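Local coordinates for aminotransferase, class V family protein (Trichomonas vaginalis, PDB 5F8V) that probably interconverts O-phospho-L-serine and 3-phosphooxypyruvate, with 2-oxoglutarate and glutamate as the partner pair, using pyridoxal 5'-phosphate in the second step of serine biosynthesis, at residues Y7-G12 with F345-Y350; A15-C20 with N255-W260; S37-S42 with P247-Y252; G76-Q81 with C195-A200; T103-A108 with D155-Q160. All blocks are in the same frame, centred on the assembly; numbering follows the deposited sequence.

Interaction 1: residues Y7-G12 with F345-Y350; sequences YNFSAG and FRASCY
Ala11 lays its methyl over one face of the Arg346 guanidinium, off toward the rim, with CB 3.2 Å from NH2. The contact brings the N-terminal strand 7-8, which pairs in parallel with strand 333-334, up to strand 345-348, which pairs antiparallel with strand 304-307; the two chain directions lie 99° apart, so the segments cross and do not pair as strands. Phe9 meets the other segment with the edge of its ring: Cys349 SG sits in the ring plane, 3.7 Å from CE1, a sulfur-aromatic contact made at the rim. Having CG anti to the carbonyl carbon (chi1 -65°) brings the Phe9 ring to that sulfur; Ala357 of helix 355-367 also packs on it. A water lies within hydrogen-bonding distance of Phe9 O, Arg346 O and Ser348 OG, the last of which has a further partner in Asn304 ND2. On the opposite segment, an Asx turn at Asn8 and an ST turn at Ser10 shape the loop; Asn8 ND2 goes on to Glu40 O of the second subunit. Tyr350 comes in with the edge of its ring near Ala11 O and Ser10 O, and Asn304 ND2 also bonds its hydroxyl. Tyr350 OH donates to Ala11 O at 2.6 Å, tilted 19° from the carbonyl plane.

Interaction 2: residues A15-C20 with N255-W260; sequences AVPLEC and NHIFKW
The chain of 15-20 runs in as a loop and turns into helix 18-26 at Pro17, its N-cap residue, coming closest to helix 248-263 where the CA atoms of Cys20 and His256 lie 6.0 Å apart. This is a proline-on-tryptophan CH-pi contact between the start of one helix and the flank of another. Pro17 CG stands over the six-membered ring of Trp260, 3.5 Å from its centroid and only 14° off the normal, while Pro17 CB lies nearer the five-membered part of the indole. Trp260 can offer that face because its CG is anti to the backbone N (chi1 175°), which swings the indole out from its helix toward the proline. Cys20 SG fills in beside it, 3.8 Å from Trp260 CB and close to Ile257 CG1, seeing the indole obliquely. Val16 and Pro17 complete the apolar layer against Ile257, and Val16 N is held by Glu40 OE2 of the second subunit. Glu19 comes to the indole's edge with its carboxylate turned 71° from the ring plane. Its charge is met chiefly by Arg23, through OE2; the bond from Trp260 NE1 to Glu19 OE1, 3.2 Å long and well off straight, is weak.

Interaction 3: residues S37-S42 with P247-Y252; sequences SVIEVS and PTFAIY
Val38 sets its CG1 methyl over the centre of the Tyr252 ring, 3.8 Å from the centroid and 12° off the normal, a clear CH-pi contact. It belongs to the packing of an ST-turn loop, between helices 18-26 and 46-63, against the first turn of helix 248-263, which starts after Pro247. Both Val38 methyls take part: CG1 lies between backbone N and carbonyl carbon (chi1 71°), a placing that lets it touch Phe249 CD2 as well, while CG2 rests against Tyr252 CB and CG. Ile39 adds a second branch on the same ring carbon, its CG1 lying 3.4 Å from Phe249 CD2 with the two side chains crossing at a slant. Phe249 is thus met by two aliphatic groups of the loop, and its ring also stacks on Phe249 of the second subunit, so the contact sits right at the dimer interface. Tyr252 is fixed at its far end by a hydrogen bond between OH and Glu27 OE1, and its ring meets those of Trp31 and His256 edge-to-face. The loop keeps its shape through Ser37 OG, which accepts from Ile39 N, and through Glu40 OE1, which accepts from Ser37 N and forms a salt bridge with Arg5 of the second subunit. No direct hydrogen bond joins the two segments. One water spans them instead, donating to Val38 O and Val41 O and accepting from Thr248 OG1 at 2.8 Å.

Interaction 4: residues G76-Q81 with C195-A200; sequences GGASLQ and CIFACA
Phe197 has CG between its backbone N and carbonyl carbon (chi1 73°), which raises the ring from strand 193-199 toward Ala78 and Gln81; Gln81, bent at chi2, presents its CB and CG to that ring and turns its amide back toward its own helix. The two side chains run alongside each other but point opposite ways, amide and ring planes 63° apart. Gln81 CB is 3.7 Å from Phe197 CD2, an off-centre CH-pi contact, 30° from the ring normal. Nearby, the Ala78 methyl lies 4.0 Å from Phe197 CE2 and equally close to Cys199 CB, while Cys199 CB also approaches Ala78 N at 3.6 Å. The close backbone approach, 5.0 Å between the CA atoms of Ala78 and Cys199, seats the first turn of helix 78-89 on the mixed sheet of the large domain of fold-type I PLP enzymes. Gly77 is the N-cap residue. Gln81 OE1 bonds to Tyr233 OH, whereas its NE2 makes a weak bond to Gly77 O. No hydrogen bond crosses between the segments; Ala78 N and Ser79 OG instead bond to the phosphate of the pyridoxal-lysine at position 202, where the helix N-terminus would probably favour the negative charge.

Interaction 5: residues T103-A108 with D155-Q160; sequences TWSKKA and DNETIQ
Glu157 spreads its carboxylate across the first turn of helix 103-115, each oxygen using its syn lone pair for a backbone N-H. OE1 takes Trp104 N at 2.9 Å and OE2 takes Ser105 N at 2.8 Å. OE2 has a second donor in Ser105 OG, 2.7 Å away and nearly in line with the C-O bond; that hydroxyl in turn is bonded to Thr101 N. The bend at chi2 (-76°) folds the Glu157 carboxylate round to the helix, where its plane lies within 2° of that of the Trp104 indole. These bonds from N-H groups of the first turn join the helix to the segment following strand 148-154 of the central sheet, and the same N-H groups would probably stabilise the negative charge of the carboxylate. Thr103 is served by Gln160 on two counts. Its backbone N donates to Gln160 OE1 at 3.1 Å, from above the carbonyl plane, and its OG1 accepts from Gln160 NE2 at 2.9 Å and 171°, in the amide plane. Ile159 CD1 packs on Thr103 CB at 3.8 Å. Thr158 comes near Trp104 NE1 without a bond; its OG1 is engaged by Ser180 OG and by O3 of the pyridoxal-lysine at position 202.

In the fold
Along the chain the five contacts are nested: 7-12 with 345-350 is outermost, then interactions 2, 3, 4 and, innermost, 5. Interactions 2 and 3 share helix 248-263, their centres 16 Å apart, and reach the second subunit, as do interactions 1 and 4. Interactions 4 and 5, centres 13 Å apart, both join a helix to the central seven-stranded sheet or the segment leaving it, and from there address the pyridoxal-lysine, one at its phosphate and the other at its O3. Interaction 1 touches interaction 5 through a weak hydrogen bond from Arg346 NH1 to Thr158 O, so the first and one of the last segments of the fold meet beside the cofactor site.

Interaction 1: residues Y7-G12 with F345-Y350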
# COMPACT_ATOMS: atom_id res chain seq x y z
N TYR A 7 -22.55 1.40 -15.27
CA TYR A 7 -22.99 0.50 -14.21
C TYR A 7 -21.88 -0.52 -13.97
O TYR A 7 -21.67 -1.43 -14.76
CB TYR A 7 -24.28 -0.20 -14.60
CG TYR A 7 -25.45 0.72 -14.84
CD1 TYR A 7 -25.75 1.76 -13.94
CD2 TYR A 7 -26.28 0.55 -15.95
CE1 TYR A 7 -26.84 2.59 -14.15
CE2 TYR A 7 -27.38 1.39 -16.16
CZ TYR A 7 -27.65 2.40 -15.26
OH TYR A 7 -28.72 3.22 -15.45
N ASN A 8 -21.18 -0.35 -12.85
CA ASN A 8 -19.92 -1.04 -12.59
C ASN A 8 -20.11 -2.18 -11.59
O ASN A 8 -20.32 -1.95 -10.40
CB ASN A 8 -18.92 -0.00 -12.06
CG ASN A 8 -17.54 -0.58 -11.82
OD1 ASN A 8 -17.22 -1.69 -12.23
ND2 ASN A 8 -16.71 0.19 -11.13
N PHE A 9 -20.01 -3.42 -12.08
CA PHE A 9 -20.13 -4.60 -11.23
C PHE A 9 -18.79 -5.28 -10.95
O PHE A 9 -18.76 -6.46 -10.65
CB PHE A 9 -21.13 -5.57 -11.86
CG PHE A 9 -22.53 -5.04 -11.93
CD1 PHE A 9 -23.37 -5.13 -10.83
CD2 PHE A 9 -23.01 -4.45 -13.09
CE1 PHE A 9 -24.67 -4.63 -10.88
CE2 PHE A 9 -24.30 -3.96 -13.15
CZ PHE A 9 -25.14 -4.06 -12.04
N SER A 10 -17.68 -4.53 -11.00
CA SER A 10 -16.38 -5.12 -10.72
C SER A 10 -16.31 -5.64 -9.29
O SER A 10 -16.74 -4.97 -8.36
CB SER A 10 -15.25 -4.11 -10.94
OG SER A 10 -14.02 -4.71 -10.56
N ALA A 11 -15.74 -6.83 -9.15
CA ALA A 11 -15.57 -7.47 -7.86
C ALA A 11 -14.51 -6.80 -6.99
O ALA A 11 -14.53 -6.96 -5.78
CB ALA A 11 -15.23 -8.95 -8.05
N GLY A 12 -13.58 -6.07 -7.60
CA GLY A 12 -12.48 -5.45 -6.84
C GLY A 12 -11.28 -5.08 -7.71
O GLY A 12 -10.75 -5.97 -8.37
N PHE A 345 -21.16 -15.93 -14.87
CA PHE A 345 -21.47 -14.53 -14.56
C PHE A 345 -21.47 -14.23 -13.07
O PHE A 345 -21.73 -15.12 -12.26
CB PHE A 345 -22.83 -14.17 -15.15
CG PHE A 345 -23.12 -14.88 -16.44
CD1 PHE A 345 -22.36 -14.62 -17.57
CD2 PHE A 345 -24.12 -15.85 -16.52
CE1 PHE A 345 -22.61 -15.29 -18.76
CE2 PHE A 345 -24.37 -16.52 -17.70
CZ PHE A 345 -23.61 -16.24 -18.82
N ARG A 346 -21.20 -12.98 -12.71
CA ARG A 346 -21.24 -12.54 -11.31
C ARG A 346 -21.58 -11.07 -11.19
O ARG A 346 -20.88 -10.21 -11.75
CB ARG A 346 -19.89 -12.83 -10.63
CG ARG A 346 -19.84 -12.54 -9.13
CD ARG A 346 -18.45 -12.79 -8.52
NE ARG A 346 -17.37 -12.19 -9.31
CZ ARG A 346 -16.08 -12.21 -8.98
NH1 ARG A 346 -15.65 -12.75 -7.84
NH2 ARG A 346 -15.20 -11.64 -9.80
N ALA A 347 -22.67 -10.76 -10.48
CA ALA A 347 -22.97 -9.39 -10.09
C ALA A 347 -22.35 -9.16 -8.72
O ALA A 347 -22.72 -9.83 -7.75
CB ALA A 347 -24.47 -9.16 -10.03
N SER A 348 -21.39 -8.25 -8.66
CA SER A 348 -20.83 -7.77 -7.40
C SER A 348 -21.46 -6.42 -7.12
O SER A 348 -21.38 -5.52 -7.96
CB SER A 348 -19.31 -7.67 -7.49
OG SER A 348 -18.72 -8.93 -7.75
N CYS A 349 -22.13 -6.30 -5.97
CA CYS A 349 -22.93 -5.12 -5.60
C CYS A 349 -22.64 -4.73 -4.16
O CYS A 349 -23.31 -5.17 -3.22
CB CYS A 349 -24.43 -5.39 -5.75
SG CYS A 349 -24.94 -5.96 -7.39
N TYR A 350 -21.63 -3.89 -3.98
CA TYR A 350 -21.22 -3.45 -2.66
C TYR A 350 -22.08 -2.26 -2.26
O TYR A 350 -23.05 -1.93 -2.95
CB TYR A 350 -19.73 -3.14 -2.66
CG TYR A 350 -18.88 -4.31 -3.10
CD1 TYR A 350 -18.73 -5.42 -2.28
CD2 TYR A 350 -18.24 -4.31 -4.34
CE1 TYR A 350 -17.95 -6.50 -2.68
CE2 TYR A 350 -17.46 -5.38 -4.75
CZ TYR A 350 -17.32 -6.48 -3.90
OH TYR A 350 -16.56 -7.56 -4.27
O HOH W 1 -18.60 -9.23 -10.53

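Interaction 2: residues A15-C20 with N255-W260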
# COMPACT_ATOMS: atom_id res chain seq x y z
N ALA A 15 -16.94 -0.15 -7.32
CA ALA A 15 -17.67 1.11 -7.37
C ALA A 15 -17.56 1.88 -6.06
O ALA A 15 -17.56 1.29 -4.98
CB ALA A 15 -19.13 0.87 -7.72
N VAL A 16 -17.45 3.19 -6.18
CA VAL A 16 -17.30 4.10 -5.06
C VAL A 16 -18.44 5.12 -5.16
O VAL A 16 -18.96 5.35 -6.25
CB VAL A 16 -15.87 4.70 -5.10
CG1 VAL A 16 -15.79 6.12 -4.59
CG2 VAL A 16 -14.91 3.80 -4.33
N PRO A 17 -18.85 5.72 -4.02
CA PRO A 17 -19.90 6.76 -4.09
C PRO A 17 -19.44 7.97 -4.91
O PRO A 17 -18.35 8.49 -4.67
CB PRO A 17 -20.12 7.13 -2.62
CG PRO A 17 -19.70 5.94 -1.86
CD PRO A 17 -18.52 5.41 -2.62
N LEU A 18 -20.26 8.39 -5.88
CA LEU A 18 -19.90 9.51 -6.75
C LEU A 18 -19.62 10.80 -5.96
O LEU A 18 -18.68 11.53 -6.28
CB LEU A 18 -21.00 9.75 -7.80
CG LEU A 18 -20.74 10.81 -8.88
CD1 LEU A 18 -19.42 10.58 -9.62
CD2 LEU A 18 -21.89 10.85 -9.87
N GLU A 19 -20.42 11.03 -4.92
CA GLU A 19 -20.22 12.16 -3.99
C GLU A 19 -18.79 12.19 -3.44
O GLU A 19 -18.20 13.25 -3.31
CB GLU A 19 -21.18 12.06 -2.79
CG GLU A 19 -22.67 12.15 -3.08
CD GLU A 19 -23.51 11.64 -1.91
OE1 GLU A 19 -24.22 10.61 -2.07
OE2 GLU A 19 -23.44 12.24 -0.81
N CYS A 20 -18.26 11.02 -3.08
CA CYS A 20 -16.90 10.91 -2.57
C CYS A 20 -15.87 11.25 -3.64
O CYS A 20 -14.89 11.95 -3.37
CB CYS A 20 -16.65 9.53 -1.97
SG CYS A 20 -17.66 9.18 -0.52
N ASN A 255 -11.98 7.62 4.79
CA ASN A 255 -12.72 8.49 5.71
C ASN A 255 -13.89 9.19 5.03
O ASN A 255 -14.96 9.34 5.63
CB ASN A 255 -11.78 9.52 6.35
CG ASN A 255 -12.40 10.25 7.53
OD1 ASN A 255 -13.32 9.75 8.18
ND2 ASN A 255 -11.88 11.43 7.83
N HIS A 256 -13.70 9.61 3.78
CA HIS A 256 -14.79 10.19 3.00
C HIS A 256 -15.95 9.20 2.84
O HIS A 256 -17.11 9.58 2.99
CB HIS A 256 -14.31 10.69 1.64
CG HIS A 256 -13.89 12.12 1.64
ND1 HIS A 256 -14.76 13.15 1.96
CD2 HIS A 256 -12.71 12.72 1.33
CE1 HIS A 256 -14.13 14.30 1.87
NE2 HIS A 256 -12.88 14.07 1.48
N ILE A 257 -15.63 7.94 2.55
CA ILE A 257 -16.62 6.88 2.47
C ILE A 257 -17.27 6.61 3.83
O ILE A 257 -18.48 6.41 3.89
CB ILE A 257 -16.06 5.57 1.85
CG1 ILE A 257 -15.67 5.80 0.39
CG2 ILE A 257 -17.11 4.45 1.92
CD1 ILE A 257 -14.77 4.72 -0.19
N PHE A 258 -16.50 6.62 4.91
CA PHE A 258 -17.08 6.43 6.26
C PHE A 258 -18.17 7.49 6.53
O PHE A 258 -19.27 7.16 6.98
CB PHE A 258 -16.02 6.46 7.37
CG PHE A 258 -14.95 5.39 7.26
CD1 PHE A 258 -15.13 4.21 6.52
CD2 PHE A 258 -13.74 5.56 7.92
CE1 PHE A 258 -14.12 3.26 6.45
CE2 PHE A 258 -12.74 4.61 7.85
CZ PHE A 258 -12.92 3.46 7.10
N LYS A 259 -17.85 8.74 6.22
CA LYS A 259 -18.82 9.83 6.35
C LYS A 259 -20.04 9.55 5.49
O LYS A 259 -21.17 9.66 5.94
CB LYS A 259 -18.20 11.17 5.93
CG LYS A 259 -17.03 11.67 6.76
CD LYS A 259 -16.29 12.77 6.02
CE LYS A 259 -15.07 13.25 6.78
NZ LYS A 259 -14.20 14.13 5.96
N TRP A 260 -19.82 9.17 4.24
CA TRP A 260 -20.93 8.85 3.34
C TRP A 260 -21.84 7.75 3.91
O TRP A 260 -23.05 7.86 3.81
CB TRP A 260 -20.43 8.50 1.94
CG TRP A 260 -21.49 8.04 1.02
CD1 TRP A 260 -22.31 8.81 0.23
CD2 TRP A 260 -21.87 6.69 0.77
NE1 TRP A 260 -23.16 8.02 -0.49
CE2 TRP A 260 -22.91 6.71 -0.18
CE3 TRP A 260 -21.42 5.46 1.26
CZ2 TRP A 260 -23.52 5.55 -0.64
CZ3 TRP A 260 -22.03 4.29 0.79
CH2 TRP A 260 -23.06 4.35 -0.15

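Interaction 3: residues S37-S42 with P247-Y252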
# COMPACT_ATOMS: atom_id res chain seq x y z
N SER A 37 -2.45 19.78 -1.49
CA SER A 37 -3.23 18.56 -1.63
C SER A 37 -3.04 17.72 -0.38
O SER A 37 -2.02 17.84 0.30
CB SER A 37 -2.74 17.76 -2.85
OG SER A 37 -3.53 16.60 -3.08
N VAL A 38 -4.01 16.86 -0.07
CA VAL A 38 -3.82 15.84 0.96
C VAL A 38 -2.63 14.94 0.60
O VAL A 38 -1.94 14.45 1.48
CB VAL A 38 -5.10 14.99 1.22
CG1 VAL A 38 -5.41 14.05 0.07
CG2 VAL A 38 -4.97 14.22 2.52
N ILE A 39 -2.39 14.76 -0.70
CA ILE A 39 -1.24 13.99 -1.23
C ILE A 39 0.13 14.60 -0.87
O ILE A 39 1.13 13.88 -0.80
CB ILE A 39 -1.37 13.80 -2.77
CG1 ILE A 39 -2.59 12.93 -3.11
CG2 ILE A 39 -0.12 13.15 -3.37
CD1 ILE A 39 -2.92 12.88 -4.59
N GLU A 40 0.20 15.92 -0.65
CA GLU A 40 1.49 16.61 -0.44
C GLU A 40 1.81 16.93 1.02
O GLU A 40 2.82 17.58 1.31
CB GLU A 40 1.52 17.91 -1.25
CG GLU A 40 1.27 17.77 -2.74
CD GLU A 40 0.90 19.09 -3.38
OE1 GLU A 40 -0.12 19.69 -2.96
OE2 GLU A 40 1.60 19.54 -4.31
N VAL A 41 0.97 16.45 1.93
CA VAL A 41 1.01 16.84 3.33
C VAL A 41 1.89 15.86 4.11
O VAL A 41 1.81 14.66 3.90
CB VAL A 41 -0.44 16.90 3.89
CG1 VAL A 41 -0.46 16.91 5.40
CG2 VAL A 41 -1.16 18.12 3.34
N SER A 42 2.72 16.38 5.01
CA SER A 42 3.53 15.51 5.87
C SER A 42 2.67 14.72 6.86
O SER A 42 1.79 15.28 7.51
CB SER A 42 4.56 16.30 6.68
OG SER A 42 5.33 15.40 7.47
N PRO A 247 -0.38 5.00 4.17
CA PRO A 247 -0.92 5.32 2.84
C PRO A 247 -1.99 6.40 2.93
O PRO A 247 -3.18 6.11 2.95
CB PRO A 247 -1.48 3.98 2.36
CG PRO A 247 -1.88 3.28 3.62
CD PRO A 247 -0.90 3.71 4.67
N THR A 248 -1.54 7.65 3.00
CA THR A 248 -2.38 8.77 3.44
C THR A 248 -3.60 9.01 2.56
O THR A 248 -4.72 9.18 3.07
CB THR A 248 -1.56 10.08 3.57
OG1 THR A 248 -0.84 10.32 2.37
CG2 THR A 248 -0.56 10.00 4.71
N PHE A 249 -3.43 9.00 1.24
CA PHE A 249 -4.57 9.22 0.35
C PHE A 249 -5.64 8.14 0.50
O PHE A 249 -6.83 8.44 0.44
CB PHE A 249 -4.13 9.35 -1.11
CG PHE A 249 -5.21 9.90 -2.02
CD1 PHE A 249 -6.03 9.04 -2.75
CD2 PHE A 249 -5.43 11.26 -2.11
CE1 PHE A 249 -7.03 9.54 -3.57
CE2 PHE A 249 -6.43 11.77 -2.94
CZ PHE A 249 -7.23 10.91 -3.66
N ALA A 250 -5.22 6.90 0.74
CA ALA A 250 -6.17 5.81 0.94
C ALA A 250 -6.98 6.00 2.23
O ALA A 250 -8.19 5.72 2.25
CB ALA A 250 -5.44 4.48 0.96
N ILE A 251 -6.33 6.48 3.29
CA ILE A 251 -6.97 6.68 4.58
C ILE A 251 -7.95 7.84 4.52
O ILE A 251 -9.09 7.72 4.95
CB ILE A 251 -5.93 6.88 5.71
CG1 ILE A 251 -5.12 5.60 5.92
CG2 ILE A 251 -6.61 7.27 7.03
CD1 ILE A 251 -3.73 5.83 6.49
N TYR A 252 -7.47 8.97 3.98
CA TYR A 252 -8.31 10.14 3.68
C TYR A 252 -9.55 9.76 2.87
O TYR A 252 -10.66 10.19 3.17
CB TYR A 252 -7.48 11.21 2.93
CG TYR A 252 -8.23 12.11 1.97
CD1 TYR A 252 -8.80 13.30 2.40
CD2 TYR A 252 -8.35 11.77 0.62
CE1 TYR A 252 -9.47 14.12 1.52
CE2 TYR A 252 -9.04 12.58 -0.27
CZ TYR A 252 -9.60 13.76 0.18
OH TYR A 252 -10.27 14.56 -0.70
O HOH W 2 0.11 12.90 2.54

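Interaction 4: residues G76-Q81 with C195-A200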
# COMPACT_ATOMS: atom_id res chain seq x y z
N GLY A 76 -0.66 -2.34 2.12
CA GLY A 76 -0.77 -3.73 1.64
C GLY A 76 -2.19 -4.27 1.67
O GLY A 76 -2.99 -3.93 2.54
N GLY A 77 -2.50 -5.13 0.70
CA GLY A 77 -3.83 -5.72 0.56
C GLY A 77 -4.05 -6.88 1.51
O GLY A 77 -3.22 -7.17 2.38
N ALA A 78 -5.18 -7.56 1.32
CA ALA A 78 -5.56 -8.69 2.15
C ALA A 78 -4.53 -9.83 2.13
O ALA A 78 -4.27 -10.44 3.17
CB ALA A 78 -6.92 -9.20 1.74
N SER A 79 -3.92 -10.09 0.97
CA SER A 79 -2.96 -11.18 0.82
C SER A 79 -1.72 -11.04 1.69
O SER A 79 -1.17 -12.03 2.16
CB SER A 79 -2.54 -11.35 -0.64
OG SER A 79 -3.68 -11.52 -1.47
N LEU A 80 -1.28 -9.80 1.91
CA LEU A 80 -0.19 -9.55 2.86
C LEU A 80 -0.61 -9.88 4.30
O LEU A 80 0.20 -10.40 5.08
CB LEU A 80 0.29 -8.09 2.77
CG LEU A 80 1.59 -7.76 3.53
CD1 LEU A 80 2.77 -8.57 2.99
CD2 LEU A 80 1.90 -6.27 3.46
N GLN A 81 -1.88 -9.62 4.65
CA GLN A 81 -2.37 -9.95 5.99
C GLN A 81 -2.51 -11.47 6.18
O GLN A 81 -2.33 -11.95 7.30
CB GLN A 81 -3.69 -9.24 6.34
CG GLN A 81 -3.77 -7.74 6.00
CD GLN A 81 -2.51 -6.97 6.30
OE1 GLN A 81 -1.90 -7.13 7.36
NE2 GLN A 81 -2.10 -6.11 5.37
N CYS A 195 -9.31 -11.21 15.67
CA CYS A 195 -8.90 -10.26 14.63
C CYS A 195 -9.88 -10.22 13.46
O CYS A 195 -10.38 -11.25 13.01
CB CYS A 195 -7.51 -10.61 14.13
SG CYS A 195 -6.88 -9.55 12.80
N ILE A 196 -10.17 -9.01 12.98
CA ILE A 196 -10.91 -8.81 11.74
C ILE A 196 -10.04 -7.97 10.84
O ILE A 196 -9.39 -7.02 11.31
CB ILE A 196 -12.27 -8.12 11.99
CG1 ILE A 196 -13.26 -9.12 12.59
CG2 ILE A 196 -12.86 -7.53 10.71
CD1 ILE A 196 -14.50 -8.49 13.19
N PHE A 197 -10.02 -8.32 9.56
CA PHE A 197 -9.33 -7.50 8.57
C PHE A 197 -10.09 -7.41 7.25
O PHE A 197 -10.92 -8.27 6.94
CB PHE A 197 -7.88 -7.97 8.37
CG PHE A 197 -7.75 -9.25 7.60
CD1 PHE A 197 -7.96 -10.48 8.23
CD2 PHE A 197 -7.37 -9.25 6.25
CE1 PHE A 197 -7.82 -11.66 7.53
CE2 PHE A 197 -7.25 -10.43 5.54
CZ PHE A 197 -7.47 -11.64 6.18
N ALA A 198 -9.76 -6.36 6.50
CA ALA A 198 -10.39 -6.08 5.22
C ALA A 198 -9.49 -5.18 4.38
O ALA A 198 -9.04 -4.13 4.86
CB ALA A 198 -11.73 -5.41 5.42
N CYS A 199 -9.22 -5.58 3.14
CA CYS A 199 -8.59 -4.70 2.17
C CYS A 199 -9.62 -3.65 1.78
O CYS A 199 -10.81 -3.90 1.86
CB CYS A 199 -8.11 -5.50 0.95
SG CYS A 199 -9.44 -6.30 0.01
N ALA A 200 -9.16 -2.45 1.41
CA ALA A 200 -10.08 -1.33 1.14
C ALA A 200 -10.87 -1.40 -0.18
O ALA A 200 -11.95 -0.80 -0.27
CB ALA A 200 -9.34 -0.00 1.23

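Interaction 5: residues T103-A108 with D155-Q160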
# COMPACT_ATOMS: atom_id res chain seq x y z
N THR A 103 -12.35 -19.73 -2.34
CA THR A 103 -11.00 -19.44 -2.84
C THR A 103 -10.13 -18.64 -1.87
O THR A 103 -8.97 -18.96 -1.71
CB THR A 103 -11.09 -18.71 -4.20
OG1 THR A 103 -11.85 -19.51 -5.11
CG2 THR A 103 -9.72 -18.45 -4.78
N TRP A 104 -10.67 -17.62 -1.21
CA TRP A 104 -9.82 -16.73 -0.39
C TRP A 104 -9.40 -17.36 0.94
O TRP A 104 -8.24 -17.23 1.34
CB TRP A 104 -10.46 -15.36 -0.19
CG TRP A 104 -10.62 -14.62 -1.48
CD1 TRP A 104 -11.79 -14.27 -2.08
CD2 TRP A 104 -9.58 -14.18 -2.35
NE1 TRP A 104 -11.54 -13.62 -3.27
CE2 TRP A 104 -10.19 -13.55 -3.46
CE3 TRP A 104 -8.17 -14.26 -2.31
CZ2 TRP A 104 -9.45 -13.00 -4.51
CZ3 TRP A 104 -7.44 -13.70 -3.37
CH2 TRP A 104 -8.08 -13.09 -4.45
N SER A 105 -10.33 -18.02 1.62
CA SER A 105 -9.98 -18.77 2.84
C SER A 105 -8.96 -19.87 2.53
O SER A 105 -8.01 -20.06 3.30
CB SER A 105 -11.22 -19.38 3.49
OG SER A 105 -11.97 -20.12 2.57
N LYS A 106 -9.14 -20.55 1.39
CA LYS A 106 -8.18 -21.55 0.93
C LYS A 106 -6.82 -20.92 0.67
O LYS A 106 -5.80 -21.49 1.05
CB LYS A 106 -8.66 -22.28 -0.33
CG LYS A 106 -7.81 -23.50 -0.71
CD LYS A 106 -8.01 -23.92 -2.17
CE LYS A 106 -7.23 -25.19 -2.50
NZ LYS A 106 -5.75 -25.01 -2.38
N LYS A 107 -6.80 -19.76 0.01
CA LYS A 107 -5.54 -19.01 -0.17
C LYS A 107 -4.88 -18.66 1.16
O LYS A 107 -3.67 -18.76 1.30
CB LYS A 107 -5.75 -17.72 -0.99
CG LYS A 107 -6.00 -17.87 -2.49
CD LYS A 107 -5.11 -18.89 -3.20
CE LYS A 107 -3.63 -18.52 -3.18
NZ LYS A 107 -2.75 -19.73 -3.07
N ALA A 108 -5.67 -18.25 2.14
CA ALA A 108 -5.12 -17.90 3.47
C ALA A 108 -4.52 -19.14 4.15
O ALA A 108 -3.41 -19.09 4.69
CB ALA A 108 -6.19 -17.26 4.33
N ASP A 155 -15.59 -14.44 5.91
CA ASP A 155 -17.00 -14.15 6.15
C ASP A 155 -17.80 -14.08 4.85
O ASP A 155 -18.96 -14.46 4.84
CB ASP A 155 -17.15 -12.85 6.95
CG ASP A 155 -18.46 -12.79 7.70
OD1 ASP A 155 -18.78 -13.75 8.41
OD2 ASP A 155 -19.16 -11.77 7.58
N ASN A 156 -17.18 -13.61 3.77
CA ASN A 156 -17.84 -13.55 2.46
C ASN A 156 -16.90 -13.98 1.32
O ASN A 156 -15.94 -13.27 1.00
CB ASN A 156 -18.39 -12.14 2.20
CG ASN A 156 -19.14 -12.05 0.88
OD1 ASN A 156 -20.24 -12.59 0.74
ND2 ASN A 156 -18.52 -11.43 -0.11
N GLU A 157 -17.17 -15.14 0.73
CA GLU A 157 -16.34 -15.63 -0.38
C GLU A 157 -16.85 -15.02 -1.69
O GLU A 157 -17.97 -15.27 -2.12
CB GLU A 157 -16.31 -17.16 -0.43
CG GLU A 157 -15.43 -17.77 0.65
CD GLU A 157 -13.93 -17.68 0.38
OE1 GLU A 157 -13.53 -17.17 -0.68
OE2 GLU A 157 -13.13 -18.13 1.24
N THR A 158 -16.00 -14.18 -2.27
CA THR A 158 -16.35 -13.29 -3.38
C THR A 158 -16.66 -14.06 -4.68
O THR A 158 -17.59 -13.71 -5.42
CB THR A 158 -15.17 -12.28 -3.58
OG1 THR A 158 -14.77 -11.79 -2.29
CG2 THR A 158 -15.54 -11.10 -4.41
N ILE A 159 -15.90 -15.12 -4.94
CA ILE A 159 -16.03 -15.89 -6.18
C ILE A 159 -17.19 -16.91 -6.11
O ILE A 159 -17.90 -17.11 -7.10
CB ILE A 159 -14.69 -16.58 -6.54
CG1 ILE A 159 -13.60 -15.52 -6.74
CG2 ILE A 159 -14.83 -17.44 -7.80
CD1 ILE A 159 -12.19 -16.06 -6.67
N GLN A 160 -17.35 -17.54 -4.95
CA GLN A 160 -18.40 -18.55 -4.75
C GLN A 160 -19.75 -17.93 -4.35
O GLN A 160 -20.79 -18.55 -4.54
CB GLN A 160 -17.96 -19.57 -3.71
CG GLN A 160 -16.87 -20.52 -4.18
CD GLN A 160 -15.48 -19.90 -4.20
OE1 GLN A 160 -15.16 -19.04 -3.40
NE2 GLN A 160 -14.65 -20.36 -5.12